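Local coordinates for uncharacterized protein (Sulfolobus solfataricus P2, PDB 2QS7), which is of unknown function but belongs to the DsrE/DsrF-like family and is a putative oxidoreductase, assembled as a trimer, at residues D20-V25 / P85-L90; F43-L48 / S106-F111; V100-C105 / A120-D125. All blocks are in the same frame, centred on the assembly; numbering follows the deposited sequence. Where two conformers were deposited one is given.

Contact 1 of 3, residues D20-V25 / P85-L90; sequences DKLMPV and PMWHQL
Leu22 sets its CB, and further out its CD1, over one face of the Trp87 indole, and this pairing is the tight part of the contact. The CB stands 3.8 Å from the centroid of the five-membered ring, 9° off the ring normal, a CH-pi contact. Leu22 CD1 comes within 3.7 Å of Trp87 NE1. The indole is brought there by a first torsion that places CG between the backbone N and the carbonyl carbon (chi1 74°), while the CB of His88 covers the opposite face; the ring is thus sandwiched. Behind it Trp87 CB rests 3.4 Å from Leu22 O. With an alanine here instead of Trp87, the indole is gone, and a gap would probably open between the helices, leaving Leu22 without the flat surface it packs on.

The side toward Pro85 is looser. The selenomethionine Met23 reaches across because its chain bends at chi2 and chi3, which takes CE to 3.9 Å from Leu90 CD1, and its SE keeps 3.8 Å from Trp87 N. Beyond this, Met86, at the N-cap position of helix 87-97, is solvent-exposed and turns away. No hydrogen bond joins the segments. Met23 also packs on Phe45 of a second subunit, and Leu22 touches Val14 of strand 9-14, so helix 19-34 is wedged between helix 87-97, the central sheet and a neighbouring chain.

Contact 2 of 3, residues F43-L48 / S106-F111; sequences FTFWGL and STTMEF
Thr108 OG1 and Thr44 OG1 share a hydrogen bond of 2.8 Å in which either hydroxyl could be the donor. The two side chains meet at about a right angle, and the backbone N of Phe45 lies 2.9 Å from the same Thr108 OG1, so polar groups of two successive residues converge on one buried oxygen. On Thr108 the hydroxyl is anti to the carbonyl carbon (chi1 -61°), which turns it to Thr44 and leaves the methyl CG2 to face Leu48.

Below the hydroxyl pair the contact becomes apolar. Leu48 and Thr108 run antiparallel alongside one another, and the Leu48 methyl CD2 comes to 3.3 Å from Thr108 CG2. The same methyl is also 3.3 Å from CG of the selenomethionine Met109, whose side chain it meets crosswise. Both approaches are tighter than usual carbon-carbon contact, so Leu48 is pressed into the groove between two consecutive residues of helix 106-111. On the other flank Phe45 CZ meets the edge of the Phe111 ring, near its plane, 3.9 Å from CE2.

Another subunit closes over this flank: Tyr84 of that chain meets the Phe111 ring edge-to-face, and Pro24 of that chain packs on Phe45. Within the chain, Thr44 and Leu48 touch Cys105 and Ala104 respectively. Two strand-to-helix junctions thus meet just beyond the ends of strands 38-43 and 99-105, at the carboxyl-terminal end of a parallel alpha/beta sheet, where open-sheet folds commonly place their functional sites, although none is identified in this protein.

Contact 3 of 3, residues V100-C105 / A120-D125; sequences VKVFAC and AEFVDD
Val102 is the bump of this contact, and the bend of residues 122-124 is the hollow that takes it. Its CB sits 3.5 Å from Phe122 O, while CG1, anti to the backbone N (chi1 177°), reaches the Phe122 ring, 4.2 Å from CE1, and meets Val123 CG2 at 4.1 Å. A second, shallower fit lies two residues further along the strand, where the small Ala104 CB receives Val123 CG1. On the other face of the strand, Phe103 CD1 rests beside Asp125 CB, with ring and carboxylate planes 37° apart.

Asp124 fills the notch alongside Val102 with its carboxylate. OD2 takes the Val102 N-H at 2.8 Å in a nearly straight bond (171°), using its anti lone pair, and so stands in for a backbone carbonyl of a neighbouring strand. The backbone N of Asp124 returns a bond of 2.7 Å to Val102 O, which also receives a weak one from Asp125 N. Lys95 NZ, on helix 87-97, forms a salt bridge with Asp124 OD1 and hydrogen-bonds Phe122 O, bridging carboxylate and bend.

Ala104 N then bonds Asp125 O, 2.9 Å away and in the carbonyl plane. With the parallel bridge of Phe103 and Asp125, the chain enters edge strand 125-127, completing a right-handed crossover between neighbouring parallel strands, by way of the short helix 106-111 and the irregular chain after it, as in parallel alpha/beta sheets.

How the contacts relate
From the N terminus, strand 9-14 leads into helix 19-34, and contact 1 closes a loop of about sixty residues by joining that helix to helix 87-97. Strand 38-43 and the start of helix 45-50 lie inside it but pair beyond it, with helix 106-111; contact 2 thus closes a loop of similar length and crosses contact 1, bringing two helix starts together at the strand ends. Contact 3 opens after contact 1 has closed, crosses contact 2, and closes a short loop of about fifteen residues, joining strand 99-105 to the chain entering strand 125-127. Trp87 packs on Phe43, His88 touches Phe122, and probable backbone hydrogen bonds join Phe43 to Phe103 and Cys105.

Contact 1 of 3, residues D20-V25 / P85-L90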
ATOM      1  N   ASP A  20     -12.104   5.904   2.061  1.00 53.01           N
ATOM      2  CA  ASP A  20     -12.015   4.452   2.182  1.00 53.71           C
ATOM      3  C   ASP A  20     -10.655   3.998   2.651  1.00 54.35           C
ATOM      4  O   ASP A  20     -10.535   2.904   3.173  1.00 55.71           O
ATOM      5  CB  ASP A  20     -12.422   3.740   0.887  1.00 54.41           C
ATOM      6  CG  ASP A  20     -11.654   4.232  -0.309  1.00 58.62           C
ATOM      7  OD1 ASP A  20     -11.793   5.441  -0.621  1.00 58.87           O
ATOM      8  OD2 ASP A  20     -10.946   3.409  -0.943  1.00 61.95           O
ATOM      9  N   LYS A  21      -9.627   4.829   2.499  1.00 55.46           N
ATOM     10  CA  LYS A  21      -8.309   4.481   3.025  1.00 56.42           C
ATOM     11  C   LYS A  21      -8.065   5.098   4.403  1.00 55.49           C
ATOM     12  O   LYS A  21      -7.368   4.534   5.237  1.00 57.62           O
ATOM     13  CB  LYS A  21      -7.206   4.824   2.041  1.00 59.77           C
ATOM     14  CG  LYS A  21      -7.284   3.955   0.782  1.00 67.02           C
ATOM     15  CD  LYS A  21      -5.905   3.616   0.227  1.00 74.38           C
ATOM     16  CE  LYS A  21      -5.986   2.830  -1.082  1.00 78.23           C
ATOM     17  NZ  LYS A  21      -4.642   2.589  -1.733  1.00 85.31           N
ATOM     18  N   LEU A  22      -8.681   6.233   4.672  1.00 54.53           N
ATOM     19  CA  LEU A  22      -8.522   6.862   5.968  1.00 53.96           C
ATOM     20  C   LEU A  22      -9.256   6.058   7.037  1.00 55.22           C
ATOM     21  O   LEU A  22      -8.797   6.016   8.170  1.00 54.66           O
ATOM     22  CB  LEU A  22      -8.993   8.322   5.929  1.00 54.52           C
ATOM     23  CG  LEU A  22      -8.129   9.297   5.115  1.00 53.69           C
ATOM     24  CD1 LEU A  22      -8.867  10.616   4.843  1.00 51.90           C
ATOM     25  CD2 LEU A  22      -6.782   9.526   5.812  1.00 51.90           C
HETATM   26  N   MSE A  23     -10.389   5.423   6.703  1.00 55.95           N
HETATM   27  CA  MSE A  23     -11.106   4.594   7.694  1.00 55.83           C
HETATM   28  C   MSE A  23     -10.252   3.464   8.277  1.00 55.67           C
HETATM   29  O   MSE A  23     -10.197   3.328   9.485  1.00 55.42           O
HETATM   30  CB  MSE A  23     -12.411   4.043   7.123  1.00 55.64           C
HETATM   31  CG  MSE A  23     -13.593   5.032   7.100  1.00 63.22           C
HETATM   32 SE   MSE A  23     -14.051   5.757   8.873  0.75 73.77          SE
HETATM   33  CE  MSE A  23     -13.785   4.177  10.043  1.00 63.38           C
ATOM     34  N   PRO A  24      -9.633   2.630   7.425  1.00 56.80           N
ATOM     35  CA  PRO A  24      -8.682   1.619   7.886  1.00 56.38           C
ATOM     36  C   PRO A  24      -7.611   2.210   8.804  1.00 56.14           C
ATOM     37  O   PRO A  24      -7.195   1.565   9.774  1.00 59.08           O
ATOM     38  CB  PRO A  24      -8.028   1.143   6.590  1.00 56.29           C
ATOM     39  CG  PRO A  24      -8.926   1.434   5.548  1.00 60.91           C
ATOM     40  CD  PRO A  24      -9.857   2.529   5.980  1.00 59.98           C
ATOM     41  N   VAL A  25      -7.082   3.388   8.468  1.00 55.19           N
ATOM     42  CA  VAL A  25      -6.074   4.051   9.336  1.00 54.45           C
ATOM     43  C   VAL A  25      -6.666   4.242  10.727  1.00 54.85           C
ATOM     44  O   VAL A  25      -6.058   3.882  11.707  1.00 54.55           O
ATOM     45  CB  VAL A  25      -5.608   5.410   8.773  1.00 56.49           C
ATOM     46  CG1 VAL A  25      -4.819   6.213   9.852  1.00 51.77           C
ATOM     47  CG2 VAL A  25      -4.773   5.179   7.494  1.00 50.62           C
ATOM     48  N   PRO A  85     -17.745   6.178  14.399  1.00 66.67           N
ATOM     49  CA  PRO A  85     -16.943   7.419  14.450  1.00 66.05           C
ATOM     50  C   PRO A  85     -16.146   7.697  13.186  1.00 64.29           C
ATOM     51  O   PRO A  85     -15.825   6.757  12.449  1.00 64.43           O
ATOM     52  CB  PRO A  85     -15.957   7.183  15.607  1.00 65.37           C
ATOM     53  CG  PRO A  85     -16.436   5.985  16.340  1.00 67.45           C
ATOM     54  CD  PRO A  85     -17.410   5.233  15.482  1.00 66.63           C
HETATM   55  N   MSE A  86     -15.842   8.974  12.933  1.00 63.07           N
HETATM   56  CA  MSE A  86     -15.023   9.376  11.787  0.50 62.99           C
HETATM   57  C   MSE A  86     -13.589   8.921  12.058  1.00 61.77           C
HETATM   58  O   MSE A  86     -13.179   8.770  13.223  1.00 59.23           O
HETATM   59  CB  MSE A  86     -15.081  10.908  11.588  0.50 62.13           C
HETATM   60  CG  MSE A  86     -16.526  11.460  11.463  0.50 66.33           C
HETATM   61 SE   MSE A  86     -16.748  13.446  11.276  0.38 64.49          SE
HETATM   62  CE  MSE A  86     -16.467  13.684   9.380  0.50 62.18           C
ATOM     63  N   TRP A  87     -12.827   8.720  10.995  1.00 60.45           N
ATOM     64  CA  TRP A  87     -11.472   8.249  11.130  1.00 59.35           C
ATOM     65  C   TRP A  87     -10.616   9.060  12.095  1.00 57.57           C
ATOM     66  O   TRP A  87      -9.837   8.485  12.880  1.00 57.92           O
ATOM     67  CB  TRP A  87     -10.818   8.176   9.750  1.00 62.19           C
ATOM     68  CG  TRP A  87     -10.464   9.490   9.175  1.00 59.93           C
ATOM     69  CD1 TRP A  87     -11.223  10.270   8.372  1.00 59.40           C
ATOM     70  CD2 TRP A  87      -9.232  10.176   9.365  1.00 60.75           C
ATOM     71  NE1 TRP A  87     -10.537  11.405   8.037  1.00 56.49           N
ATOM     72  CE2 TRP A  87      -9.309  11.373   8.637  1.00 61.48           C
ATOM     73  CE3 TRP A  87      -8.056   9.877  10.055  1.00 62.86           C
ATOM     74  CZ2 TRP A  87      -8.266  12.289   8.589  1.00 63.81           C
ATOM     75  CZ3 TRP A  87      -7.013  10.800  10.020  1.00 63.83           C
ATOM     76  CH2 TRP A  87      -7.137  12.000   9.292  1.00 60.26           C
ATOM     77  N   HIS A  88     -10.720  10.376  12.032  1.00 56.61           N
ATOM     78  CA  HIS A  88      -9.897  11.223  12.893  1.00 57.15           C
ATOM     79  C   HIS A  88     -10.315  11.158  14.350  1.00 56.24           C
ATOM     80  O   HIS A  88      -9.487  11.366  15.216  1.00 56.35           O
ATOM     81  CB  HIS A  88      -9.840  12.668  12.415  1.00 60.16           C
ATOM     82  CG  HIS A  88     -11.174  13.289  12.215  1.00 60.34           C
ATOM     83  ND1 HIS A  88     -11.892  13.858  13.245  1.00 72.18           N
ATOM     84  CD2 HIS A  88     -11.922  13.445  11.095  1.00 72.65           C
ATOM     85  CE1 HIS A  88     -13.034  14.328  12.768  1.00 71.22           C
ATOM     86  NE2 HIS A  88     -13.078  14.090  11.465  1.00 66.67           N
ATOM     87  N   GLN A  89     -11.594  10.900  14.615  1.00 55.72           N
ATOM     88  CA  GLN A  89     -12.080  10.733  15.973  1.00 54.85           C
ATOM     89  C   GLN A  89     -11.512   9.454  16.547  1.00 54.18           C
ATOM     90  O   GLN A  89     -11.139   9.408  17.702  1.00 53.27           O
ATOM     91  CB  GLN A  89     -13.600  10.683  16.002  1.00 55.47           C
ATOM     92  CG  GLN A  89     -14.228  11.996  15.544  1.00 57.60           C
ATOM     93  CD  GLN A  89     -15.739  11.948  15.495  1.00 59.70           C
ATOM     94  OE1 GLN A  89     -16.353  10.894  15.288  1.00 64.66           O
ATOM     95  NE2 GLN A  89     -16.350  13.102  15.681  1.00 59.84           N
ATOM     96  N   LEU A  90     -11.422   8.413  15.725  1.00 53.64           N
ATOM     97  CA  LEU A  90     -10.813   7.162  16.154  1.00 53.58           C
ATOM     98  C   LEU A  90      -9.346   7.384  16.509  1.00 54.30           C
ATOM     99  O   LEU A  90      -8.846   6.816  17.491  1.00 53.64           O
ATOM    100  CB  LEU A  90     -10.957   6.066  15.090  1.00 52.27           C
ATOM    101  CG  LEU A  90     -12.352   5.495  14.790  1.00 55.75           C
ATOM    102  CD1 LEU A  90     -12.289   4.558  13.589  1.00 51.83           C
ATOM    103  CD2 LEU A  90     -12.977   4.786  15.988  1.00 51.03           C
TER

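Contact 2 of 3, residues F43-L48 / S106-F111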
ATOM      1  N   PHE A  43       1.782  11.262   8.322  1.00 52.80           N
ATOM      2  CA  PHE A  43       0.937  11.754   7.252  1.00 52.14           C
ATOM      3  C   PHE A  43       1.756  12.458   6.211  1.00 53.74           C
ATOM      4  O   PHE A  43       2.455  13.415   6.508  1.00 54.58           O
ATOM      5  CB  PHE A  43      -0.148  12.665   7.781  1.00 52.05           C
ATOM      6  CG  PHE A  43      -1.175  11.951   8.582  1.00 52.21           C
ATOM      7  CD1 PHE A  43      -0.927  11.635   9.906  1.00 48.86           C
ATOM      8  CD2 PHE A  43      -2.402  11.606   8.031  1.00 51.93           C
ATOM      9  CE1 PHE A  43      -1.876  10.975  10.678  1.00 52.75           C
ATOM     10  CE2 PHE A  43      -3.366  10.929   8.805  1.00 55.33           C
ATOM     11  CZ  PHE A  43      -3.082  10.610  10.138  1.00 51.64           C
ATOM     12  N   THR A  44       1.638  11.991   4.979  1.00 54.03           N
ATOM     13  CA  THR A  44       2.417  12.503   3.881  1.00 53.03           C
ATOM     14  C   THR A  44       1.537  12.619   2.642  1.00 52.93           C
ATOM     15  O   THR A  44       0.472  12.021   2.562  1.00 52.59           O
ATOM     16  CB  THR A  44       3.641  11.590   3.646  1.00 55.46           C
ATOM     17  OG1 THR A  44       4.544  12.242   2.753  1.00 54.67           O
ATOM     18  CG2 THR A  44       3.233  10.204   3.078  1.00 51.38           C
ATOM     19  N   PHE A  45       1.959  13.428   1.698  1.00 52.48           N
ATOM     20  CA  PHE A  45       1.185  13.653   0.479  1.00 54.75           C
ATOM     21  C   PHE A  45      -0.285  13.885   0.741  1.00 53.37           C
ATOM     22  O   PHE A  45      -0.641  14.823   1.435  1.00 54.26           O
ATOM     23  CB  PHE A  45       1.432  12.514  -0.540  1.00 56.01           C
ATOM     24  CG  PHE A  45       2.734  12.651  -1.271  1.00 59.93           C
ATOM     25  CD1 PHE A  45       3.928  12.206  -0.690  1.00 63.39           C
ATOM     26  CD2 PHE A  45       2.780  13.292  -2.518  1.00 62.68           C
ATOM     27  CE1 PHE A  45       5.161  12.383  -1.358  1.00 66.59           C
ATOM     28  CE2 PHE A  45       3.998  13.473  -3.190  1.00 64.51           C
ATOM     29  CZ  PHE A  45       5.184  13.021  -2.613  1.00 65.38           C
ATOM     30  N   TRP A  46      -1.138  13.028   0.216  1.00 52.64           N
ATOM     31  CA  TRP A  46      -2.582  13.245   0.297  1.00 53.63           C
ATOM     32  C   TRP A  46      -3.109  13.117   1.709  1.00 52.47           C
ATOM     33  O   TRP A  46      -4.098  13.756   2.087  1.00 51.79           O
ATOM     34  CB  TRP A  46      -3.297  12.270  -0.634  1.00 52.02           C
ATOM     35  CG  TRP A  46      -2.679  12.219  -1.969  1.00 51.89           C
ATOM     36  CD1 TRP A  46      -2.170  11.129  -2.597  1.00 50.77           C
ATOM     37  CD2 TRP A  46      -2.457  13.332  -2.843  1.00 50.92           C
ATOM     38  NE1 TRP A  46      -1.667  11.487  -3.824  1.00 53.64           N
ATOM     39  CE2 TRP A  46      -1.818  12.835  -3.992  1.00 53.20           C
ATOM     40  CE3 TRP A  46      -2.731  14.702  -2.759  1.00 53.93           C
ATOM     41  CZ2 TRP A  46      -1.456  13.659  -5.068  1.00 56.10           C
ATOM     42  CZ3 TRP A  46      -2.363  15.517  -3.804  1.00 55.44           C
ATOM     43  CH2 TRP A  46      -1.738  14.991  -4.958  1.00 56.18           C
ATOM     44  N   GLY A  47      -2.436  12.286   2.486  1.00 53.30           N
ATOM     45  CA  GLY A  47      -2.809  12.074   3.866  1.00 53.08           C
ATOM     46  C   GLY A  47      -2.520  13.314   4.672  1.00 53.96           C
ATOM     47  O   GLY A  47      -3.212  13.613   5.624  1.00 54.60           O
ATOM     48  N   LEU A  48      -1.486  14.047   4.304  1.00 54.27           N
ATOM     49  CA  LEU A  48      -1.161  15.261   5.031  1.00 56.97           C
ATOM     50  C   LEU A  48      -2.232  16.300   4.754  1.00 55.65           C
ATOM     51  O   LEU A  48      -2.652  17.050   5.628  1.00 55.66           O
ATOM     52  CB  LEU A  48       0.216  15.747   4.616  1.00 57.17           C
ATOM     53  CG  LEU A  48       0.727  16.949   5.380  1.00 64.27           C
ATOM     54  CD1 LEU A  48       0.724  16.690   6.860  1.00 60.48           C
ATOM     55  CD2 LEU A  48       2.108  17.223   4.879  1.00 71.38           C
ATOM     56  N   SER A 106       7.491  16.747   6.597  1.00 59.25           N
ATOM     57  CA  SER A 106       7.998  18.066   6.272  1.00 60.07           C
ATOM     58  C   SER A 106       8.189  18.298   4.777  1.00 59.74           C
ATOM     59  O   SER A 106       8.016  19.420   4.321  1.00 61.40           O
ATOM     60  CB  SER A 106       9.297  18.334   7.025  1.00 60.45           C
ATOM     61  OG  SER A 106      10.257  17.349   6.729  1.00 62.45           O
ATOM     62  N   THR A 107       8.522  17.263   4.006  1.00 60.12           N
ATOM     63  CA  THR A 107       8.742  17.426   2.551  1.00 60.56           C
ATOM     64  C   THR A 107       7.459  17.767   1.793  1.00 59.53           C
ATOM     65  O   THR A 107       7.426  18.696   0.994  1.00 58.82           O
ATOM     66  CB  THR A 107       9.395  16.184   1.934  1.00 62.10           C
ATOM     67  OG1 THR A 107      10.633  15.958   2.595  1.00 66.39           O
ATOM     68  CG2 THR A 107       9.688  16.386   0.447  1.00 59.11           C
ATOM     69  N   THR A 108       6.412  17.011   2.060  1.00 58.40           N
ATOM     70  CA  THR A 108       5.104  17.258   1.504  1.00 59.84           C
ATOM     71  C   THR A 108       4.609  18.648   1.861  1.00 59.72           C
ATOM     72  O   THR A 108       3.952  19.308   1.047  1.00 60.26           O
ATOM     73  CB  THR A 108       4.051  16.275   2.135  1.00 61.48           C
ATOM     74  OG1 THR A 108       4.392  14.923   1.847  1.00 60.89           O
ATOM     75  CG2 THR A 108       2.599  16.607   1.638  1.00 60.40           C
HETATM   76  N   MSE A 109       4.873  19.089   3.088  1.00 59.31           N
HETATM   77  CA  MSE A 109       4.421  20.420   3.509  1.00 60.23           C
HETATM   78  C   MSE A 109       5.006  21.513   2.637  1.00 62.14           C
HETATM   79  O   MSE A 109       4.341  22.511   2.383  1.00 62.37           O
HETATM   80  CB  MSE A 109       4.710  20.669   4.973  1.00 59.29           C
HETATM   81  CG  MSE A 109       3.827  19.832   5.844  1.00 59.16           C
HETATM   82 SE   MSE A 109       4.375  19.927   7.640  0.75 57.47          SE
HETATM   83  CE  MSE A 109       4.078  21.802   7.931  1.00 50.50           C
ATOM     84  N   GLU A 110       6.248  21.335   2.198  1.00 64.30           N
ATOM     85  CA  GLU A 110       6.880  22.276   1.271  1.00 67.10           C
ATOM     86  C   GLU A 110       6.219  22.176  -0.103  1.00 65.58           C
ATOM     87  O   GLU A 110       5.932  23.194  -0.713  1.00 64.38           O
ATOM     88  CB  GLU A 110       8.396  22.016   1.129  1.00 68.55           C
ATOM     89  CG  GLU A 110       9.234  22.277   2.413  1.00 74.17           C
ATOM     90  CD  GLU A 110      10.718  21.934   2.247  1.00 72.77           C
ATOM     91  N   PHE A 111       5.981  20.954  -0.590  1.00 65.54           N
ATOM     92  CA  PHE A 111       5.338  20.765  -1.904  1.00 67.27           C
ATOM     93  C   PHE A 111       3.951  21.377  -1.984  1.00 67.48           C
ATOM     94  O   PHE A 111       3.556  21.825  -3.062  1.00 67.90           O
ATOM     95  CB  PHE A 111       5.103  19.301  -2.339  1.00 68.72           C
ATOM     96  CG  PHE A 111       6.340  18.462  -2.573  1.00 72.90           C
ATOM     97  CD1 PHE A 111       7.607  19.020  -2.755  1.00 74.29           C
ATOM     98  CD2 PHE A 111       6.190  17.075  -2.734  1.00 73.52           C
ATOM     99  CE1 PHE A 111       8.723  18.196  -2.995  1.00 74.36           C
ATOM    100  CE2 PHE A 111       7.276  16.255  -2.992  1.00 72.77           C
ATOM    101  CZ  PHE A 111       8.550  16.812  -3.130  1.00 74.86           C
TER

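Contact 3 of 3, residues V100-C105 / A120-D125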
ATOM      1  N   VAL A 100      -0.129   6.860  21.047  1.00 53.43           N
ATOM      2  CA  VAL A 100      -0.264   7.130  19.646  1.00 52.77           C
ATOM      3  C   VAL A 100       0.406   8.467  19.369  1.00 52.89           C
ATOM      4  O   VAL A 100       0.150   9.453  20.080  1.00 52.47           O
ATOM      5  CB  VAL A 100      -1.770   7.196  19.222  1.00 54.42           C
ATOM      6  CG1 VAL A 100      -1.902   7.587  17.726  1.00 46.56           C
ATOM      7  CG2 VAL A 100      -2.446   5.892  19.520  1.00 53.16           C
ATOM      8  N   LYS A 101       1.278   8.490  18.354  1.00 52.37           N
ATOM      9  CA  LYS A 101       1.957   9.709  17.939  1.00 52.50           C
ATOM     10  C   LYS A 101       1.632   9.988  16.482  1.00 53.47           C
ATOM     11  O   LYS A 101       1.649   9.076  15.647  1.00 53.33           O
ATOM     12  CB  LYS A 101       3.458   9.584  18.113  1.00 54.02           C
ATOM     13  CG  LYS A 101       3.907   9.468  19.567  1.00 55.15           C
ATOM     14  CD  LYS A 101       3.765  10.781  20.264  1.00 67.70           C
ATOM     15  CE  LYS A 101       4.179  10.701  21.730  1.00 72.49           C
ATOM     16  NZ  LYS A 101       3.087  10.149  22.621  1.00 80.66           N
ATOM     17  N   VAL A 102       1.312  11.247  16.210  1.00 52.08           N
ATOM     18  CA  VAL A 102       0.937  11.705  14.891  1.00 51.85           C
ATOM     19  C   VAL A 102       1.982  12.656  14.404  1.00 51.43           C
ATOM     20  O   VAL A 102       2.249  13.679  15.044  1.00 51.45           O
ATOM     21  CB  VAL A 102      -0.432  12.391  14.949  1.00 52.80           C
ATOM     22  CG1 VAL A 102      -0.853  12.970  13.600  1.00 51.96           C
ATOM     23  CG2 VAL A 102      -1.465  11.381  15.455  1.00 47.81           C
ATOM     24  N   PHE A 103       2.586  12.304  13.285  1.00 49.79           N
ATOM     25  CA  PHE A 103       3.627  13.094  12.649  1.00 51.36           C
ATOM     26  C   PHE A 103       3.177  13.567  11.273  1.00 53.68           C
ATOM     27  O   PHE A 103       2.469  12.867  10.580  1.00 52.47           O
ATOM     28  CB  PHE A 103       4.890  12.251  12.470  1.00 51.68           C
ATOM     29  CG  PHE A 103       5.478  11.774  13.755  1.00 46.50           C
ATOM     30  CD1 PHE A 103       6.242  12.625  14.541  1.00 52.19           C
ATOM     31  CD2 PHE A 103       5.215  10.511  14.214  1.00 56.65           C
ATOM     32  CE1 PHE A 103       6.774  12.208  15.742  1.00 53.32           C
ATOM     33  CE2 PHE A 103       5.746  10.076  15.400  1.00 52.28           C
ATOM     34  CZ  PHE A 103       6.535  10.930  16.171  1.00 50.88           C
ATOM     35  N   ALA A 104       3.645  14.750  10.901  1.00 53.62           N
ATOM     36  CA  ALA A 104       3.405  15.339   9.611  1.00 55.56           C
ATOM     37  C   ALA A 104       4.725  15.376   8.861  1.00 56.92           C
ATOM     38  O   ALA A 104       5.750  15.724   9.417  1.00 55.27           O
ATOM     39  CB  ALA A 104       2.823  16.810   9.777  1.00 51.41           C
ATOM     40  N   CYS A 105       4.676  15.014   7.590  1.00 60.53           N
ATOM     41  CA  CYS A 105       5.821  14.992   6.700  1.00 60.59           C
ATOM     42  C   CYS A 105       6.264  16.378   6.265  1.00 59.98           C
ATOM     43  O   CYS A 105       5.517  17.091   5.602  1.00 59.96           O
ATOM     44  CB  CYS A 105       5.416  14.228   5.446  1.00 64.92           C
ATOM     45  SG  CYS A 105       6.580  14.308   4.081  1.00 72.75           S
ATOM     46  N   ALA A 120      -3.946  20.105  12.005  1.00 57.73           N
ATOM     47  CA  ALA A 120      -4.808  19.791  13.149  1.00 57.21           C
ATOM     48  C   ALA A 120      -3.963  19.777  14.437  1.00 58.18           C
ATOM     49  O   ALA A 120      -2.755  19.457  14.425  1.00 57.44           O
ATOM     50  CB  ALA A 120      -5.500  18.443  12.955  1.00 59.61           C
ATOM     51  N   GLU A 121      -4.621  20.099  15.546  1.00 57.66           N
ATOM     52  CA  GLU A 121      -3.970  20.211  16.851  1.00 58.80           C
ATOM     53  C   GLU A 121      -3.341  18.908  17.315  1.00 57.82           C
ATOM     54  O   GLU A 121      -2.354  18.920  18.042  1.00 57.54           O
ATOM     55  CB  GLU A 121      -4.981  20.651  17.919  1.00 60.45           C
ATOM     56  CG  GLU A 121      -5.652  22.006  17.636  1.00 74.82           C
ATOM     57  CD  GLU A 121      -4.683  23.195  17.651  1.00 88.54           C
ATOM     58  OE1 GLU A 121      -3.571  23.053  18.219  1.00 95.48           O
ATOM     59  OE2 GLU A 121      -5.052  24.277  17.117  1.00 91.61           O
ATOM     60  N   PHE A 122      -3.910  17.796  16.872  1.00 56.67           N
ATOM     61  CA  PHE A 122      -3.457  16.504  17.312  1.00 58.71           C
ATOM     62  C   PHE A 122      -2.144  16.046  16.675  1.00 55.41           C
ATOM     63  O   PHE A 122      -1.685  14.964  16.960  1.00 54.46           O
ATOM     64  CB  PHE A 122      -4.599  15.481  17.192  1.00 63.04           C
ATOM     65  CG  PHE A 122      -4.806  14.889  15.818  1.00 67.50           C
ATOM     66  CD1 PHE A 122      -4.362  15.499  14.662  1.00 75.80           C
ATOM     67  CD2 PHE A 122      -5.571  13.739  15.693  1.00 73.42           C
ATOM     68  CE1 PHE A 122      -4.594  14.915  13.423  1.00 74.62           C
ATOM     69  CE2 PHE A 122      -5.814  13.169  14.445  1.00 76.02           C
ATOM     70  CZ  PHE A 122      -5.324  13.763  13.318  1.00 70.39           C
ATOM     71  N   VAL A 123      -1.560  16.862  15.798  1.00 54.22           N
ATOM     72  CA  VAL A 123      -0.260  16.535  15.215  1.00 53.19           C
ATOM     73  C   VAL A 123       0.773  16.836  16.284  1.00 53.81           C
ATOM     74  O   VAL A 123       0.805  17.929  16.847  1.00 52.24           O
ATOM     75  CB  VAL A 123       0.037  17.361  13.965  1.00 53.97           C
ATOM     76  CG1 VAL A 123       1.499  17.184  13.508  1.00 49.31           C
ATOM     77  CG2 VAL A 123      -0.982  17.016  12.856  1.00 54.43           C
ATOM     78  N   ASP A 124       1.599  15.855  16.574  1.00 53.04           N
ATOM     79  CA  ASP A 124       2.624  15.971  17.591  1.00 54.22           C
ATOM     80  C   ASP A 124       3.892  16.624  17.072  1.00 54.10           C
ATOM     81  O   ASP A 124       4.527  17.378  17.775  1.00 52.76           O
ATOM     82  CB  ASP A 124       2.923  14.568  18.157  1.00 55.23           C
ATOM     83  CG  ASP A 124       1.714  13.992  18.854  1.00 57.62           C
ATOM     84  OD1 ASP A 124       1.244  14.661  19.795  1.00 62.06           O
ATOM     85  OD2 ASP A 124       1.193  12.930  18.452  1.00 58.03           O
ATOM     86  N   ASP A 125       4.285  16.348  15.842  1.00 54.69           N
ATOM     87  CA  ASP A 125       5.507  16.933  15.338  1.00 55.19           C
ATOM     88  C   ASP A 125       5.579  16.841  13.828  1.00 54.14           C
ATOM     89  O   ASP A 125       4.857  16.079  13.218  1.00 53.74           O
ATOM     90  CB  ASP A 125       6.725  16.212  15.941  1.00 58.16           C
ATOM     91  CG  ASP A 125       7.976  17.091  15.976  1.00 66.26           C
ATOM     92  OD1 ASP A 125       7.965  18.231  15.415  1.00 73.71           O
ATOM     93  OD2 ASP A 125       8.977  16.645  16.581  1.00 77.60           O
TER